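Local atomic coordinates of 2-methyl-3-hydroxypyridine-5-carboxylic acid oxygenase (Mesorhizobium loti, PDB entry 3ALJ), a protein that probably uses its bound flavin-adenine dinucleotide and molecular oxygen to open the ring of 2-methyl-3-hydroxypyridine-5-carboxylic acid. Residues M202-I212 with V244-L252. Numbering follows the deposited sequence.
Sequences MWNFWPRVQRI and VWVEMFPFL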
# COMPACT_ATOMS: atom_id res chain seq x y z
N MET A 202 15.49 12.07 -3.09
CA MET A 202 16.40 13.20 -2.88
C MET A 202 16.54 13.50 -1.40
O MET A 202 15.69 14.15 -0.76
CB MET A 202 15.85 14.46 -3.58
CG MET A 202 15.53 14.22 -5.06
SD MET A 202 14.54 15.58 -5.67
CE MET A 202 14.64 15.38 -7.48
N TRP A 203 17.61 12.96 -0.80
CA TRP A 203 17.83 13.11 0.67
C TRP A 203 18.74 14.31 0.98
O TRP A 203 19.71 14.65 0.21
CB TRP A 203 18.63 11.92 1.16
CG TRP A 203 17.77 10.64 1.28
CD1 TRP A 203 17.41 9.76 0.29
CD2 TRP A 203 17.25 10.12 2.50
NE1 TRP A 203 16.70 8.72 0.88
CE2 TRP A 203 16.59 8.92 2.23
CE3 TRP A 203 17.25 10.58 3.83
CZ2 TRP A 203 15.93 8.17 3.23
CZ3 TRP A 203 16.62 9.83 4.82
CH2 TRP A 203 15.97 8.66 4.53
N ASN A 204 18.51 14.90 2.16
CA ASN A 204 19.46 15.85 2.74
C ASN A 204 19.37 15.74 4.23
O ASN A 204 18.27 15.60 4.76
CB ASN A 204 19.07 17.31 2.40
CG ASN A 204 19.07 17.59 0.94
OD1 ASN A 204 20.13 18.00 0.33
ND2 ASN A 204 17.95 17.49 0.25
N PHE A 205 20.54 15.84 4.87
CA PHE A 205 20.62 16.11 6.32
C PHE A 205 21.13 17.49 6.60
O PHE A 205 20.92 17.93 7.74
CB PHE A 205 21.49 15.04 6.96
CG PHE A 205 20.99 13.64 6.77
CD1 PHE A 205 19.74 13.26 7.24
CD2 PHE A 205 21.70 12.72 6.06
CE1 PHE A 205 19.28 11.88 6.99
CE2 PHE A 205 21.27 11.41 5.87
CZ PHE A 205 20.08 11.00 6.35
N TRP A 206 21.83 18.13 5.68
CA TRP A 206 22.38 19.45 5.86
C TRP A 206 21.90 20.29 4.72
O TRP A 206 21.85 19.80 3.60
CB TRP A 206 23.97 19.37 5.90
CG TRP A 206 24.60 20.73 6.04
CD1 TRP A 206 24.93 21.32 7.25
CD2 TRP A 206 24.81 21.70 5.02
NE1 TRP A 206 25.44 22.56 6.99
CE2 TRP A 206 25.32 22.87 5.68
CE3 TRP A 206 24.69 21.70 3.67
CZ2 TRP A 206 25.73 24.00 4.97
CZ3 TRP A 206 25.06 22.90 2.92
CH2 TRP A 206 25.53 24.02 3.62
N PRO A 207 21.55 21.57 4.92
CA PRO A 207 21.61 22.34 6.18
C PRO A 207 20.37 22.08 7.05
O PRO A 207 20.40 22.49 8.21
CB PRO A 207 21.63 23.80 5.68
CG PRO A 207 20.79 23.77 4.38
CD PRO A 207 21.21 22.40 3.74
N ARG A 208 19.36 21.33 6.51
CA ARG A 208 18.35 20.79 7.40
C ARG A 208 17.89 19.46 6.85
O ARG A 208 18.29 19.04 5.77
CB ARG A 208 17.08 21.67 7.46
CG ARG A 208 17.40 23.15 7.71
CD ARG A 208 16.21 24.04 7.47
NE ARG A 208 15.75 23.99 6.09
CZ ARG A 208 15.98 24.91 5.18
NH1 ARG A 208 16.78 25.92 5.57
NH2 ARG A 208 15.46 24.83 3.95
N VAL A 209 17.09 18.74 7.67
CA VAL A 209 16.67 17.37 7.35
C VAL A 209 15.43 17.56 6.50
O VAL A 209 14.30 17.85 7.03
CB VAL A 209 16.41 16.58 8.65
CG1 VAL A 209 15.99 15.24 8.33
CG2 VAL A 209 17.78 16.52 9.47
N GLN A 210 15.56 17.32 5.21
CA GLN A 210 14.45 17.44 4.27
C GLN A 210 14.73 16.45 3.16
O GLN A 210 15.85 16.44 2.61
CB GLN A 210 14.21 18.84 3.63
CG GLN A 210 13.65 19.84 4.67
CD GLN A 210 13.45 21.22 4.04
OE1 GLN A 210 13.88 22.17 4.68
NE2 GLN A 210 12.79 21.40 2.96
N ARG A 211 13.70 15.76 2.72
CA ARG A 211 13.81 14.77 1.63
C ARG A 211 12.63 14.93 0.75
O ARG A 211 11.48 15.11 1.25
CB ARG A 211 13.85 13.40 2.33
CG ARG A 211 13.70 12.17 1.36
CD ARG A 211 13.51 10.95 2.25
NE ARG A 211 13.38 9.72 1.46
CZ ARG A 211 12.95 8.56 1.96
NH1 ARG A 211 12.89 7.45 1.18
NH2 ARG A 211 12.56 8.47 3.27
N ILE A 212 12.81 14.75 -0.54
CA ILE A 212 11.66 14.57 -1.48
C ILE A 212 11.88 13.24 -2.22
O ILE A 212 12.93 13.03 -2.85
CB ILE A 212 11.56 15.69 -2.54
CG1 ILE A 212 11.19 16.96 -1.77
CG2 ILE A 212 10.53 15.36 -3.64
CD1 ILE A 212 10.86 18.25 -2.71
N VAL A 244 10.71 26.94 1.92
CA VAL A 244 11.63 26.03 2.57
C VAL A 244 11.88 24.82 1.67
O VAL A 244 12.97 24.25 1.73
CB VAL A 244 11.14 25.60 3.98
CG1 VAL A 244 10.10 24.46 4.03
CG2 VAL A 244 12.23 25.33 4.89
N TRP A 245 10.92 24.49 0.82
CA TRP A 245 11.08 23.35 -0.12
C TRP A 245 11.85 23.79 -1.35
O TRP A 245 12.80 23.11 -1.81
CB TRP A 245 9.74 22.70 -0.49
CG TRP A 245 9.17 21.90 0.73
CD1 TRP A 245 8.24 22.29 1.61
CD2 TRP A 245 9.74 20.71 1.27
NE1 TRP A 245 8.07 21.37 2.62
CE2 TRP A 245 9.05 20.41 2.46
CE3 TRP A 245 10.73 19.82 0.85
CZ2 TRP A 245 9.33 19.28 3.20
CZ3 TRP A 245 11.00 18.70 1.58
CH2 TRP A 245 10.34 18.43 2.74
N VAL A 246 11.53 24.98 -1.90
CA VAL A 246 12.32 25.46 -3.05
C VAL A 246 13.79 25.72 -2.65
O VAL A 246 14.74 25.42 -3.48
CB VAL A 246 11.64 26.72 -3.65
CG1 VAL A 246 12.59 27.40 -4.75
CG2 VAL A 246 10.30 26.35 -4.26
N GLU A 247 14.05 26.19 -1.42
CA GLU A 247 15.46 26.45 -1.02
C GLU A 247 16.30 25.17 -1.16
O GLU A 247 17.46 25.26 -1.61
CB GLU A 247 15.54 26.98 0.40
CG GLU A 247 17.00 27.12 0.84
CD GLU A 247 17.16 27.69 2.26
OE1 GLU A 247 16.34 27.34 3.19
OE2 GLU A 247 18.12 28.50 2.42
N MET A 248 15.76 24.01 -0.73
CA MET A 248 16.60 22.81 -0.74
C MET A 248 16.36 21.95 -1.95
O MET A 248 17.20 21.13 -2.19
CB MET A 248 16.50 22.03 0.64
CG MET A 248 17.59 22.62 1.89
SD MET A 248 17.08 21.75 3.25
CE MET A 248 18.02 20.27 2.77
N PHE A 249 15.38 22.25 -2.78
CA PHE A 249 15.13 21.50 -4.02
C PHE A 249 14.80 22.46 -5.13
O PHE A 249 13.73 22.41 -5.76
CB PHE A 249 13.98 20.51 -3.82
CG PHE A 249 14.20 19.60 -2.61
CD1 PHE A 249 13.86 20.02 -1.31
CD2 PHE A 249 14.77 18.27 -2.72
CE1 PHE A 249 14.08 19.25 -0.20
CE2 PHE A 249 14.98 17.45 -1.58
CZ PHE A 249 14.66 17.92 -0.30
N PRO A 250 15.81 23.31 -5.43
CA PRO A 250 15.44 24.40 -6.36
C PRO A 250 15.16 23.94 -7.74
O PRO A 250 14.38 24.54 -8.47
CB PRO A 250 16.69 25.34 -6.26
CG PRO A 250 17.82 24.38 -5.90
CD PRO A 250 17.14 23.50 -4.78
N PHE A 251 15.72 22.80 -8.15
CA PHE A 251 15.52 22.19 -9.43
C PHE A 251 14.06 21.64 -9.64
O PHE A 251 13.67 21.27 -10.77
CB PHE A 251 16.56 21.10 -9.65
CG PHE A 251 16.79 20.32 -8.41
CD1 PHE A 251 17.88 20.63 -7.60
CD2 PHE A 251 15.89 19.33 -7.99
CE1 PHE A 251 18.06 20.00 -6.34
CE2 PHE A 251 16.07 18.69 -6.75
CZ PHE A 251 17.11 19.00 -5.92
N LEU A 252 13.32 21.55 -8.51
CA LEU A 252 11.86 21.18 -8.64
C LEU A 252 10.91 22.36 -8.46
O LEU A 252 9.71 22.14 -8.35
CB LEU A 252 11.53 20.09 -7.51
CG LEU A 252 12.21 18.73 -7.69
CD1 LEU A 252 11.62 17.74 -6.64
CD2 LEU A 252 11.84 18.25 -9.06
O HOH W 1 18.07 18.21 -2.51
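F249 is the residue to look at first: it drops from the end of helix 242-248 onto the hairpin joining strands 199-203 and 211-216 of the seven-stranded mixed sheet. I212 covers one face of its ring, with CG1 3.7 Å from the centroid and almost on the ring normal. The ring edge faces backbone oxygens, M202 O and Q210 O. Further along, M202 runs out as an extended chain to F251 and, tip to tip, L252; its SD meets the F251 ring edge, 3.6 Å from CE2, a Met-aromatic contact, while W85 packs edge-to-face on F251.

The polar half centres on Q210. Its NE2 donates to V244 O at 3.1 Å, arriving from above the carbonyl plane, and lies over one face of the W245 ring, 3.3 Å from CE3. With CG anti to the carbonyl carbon (chi1 -71°) and an extended chain beyond, the amide reaches the helix, and OE1 takes two bonds from R208, from NE at 3.0 Å and from NH2, both in the guanidinium plane. An alanine in place of Q210 would probably leave V244 O without this donor, R208 NE without its acceptor and the guanidinium held by E247 alone.

The same guanidinium forms an end-on salt bridge with E247: NH1 and NH2 each lie 2.8 Å from OE1, meeting it well out of the carboxylate plane. V244 CG2 sits over a guanidinium face. M248 lies along the hairpin, its SD near Q210 OE1 and 3.5 Å from R208 NH2. A water accepts from N204 ND2 and also reaches M248 O.

Charge and a buried amide thus fasten the hairpin's turn, aromatic and aliphatic contacts its strands. In-plane bonds to Q210 and E247 orient this R208 conformer; a second is modelled, making the grip probably not permanent.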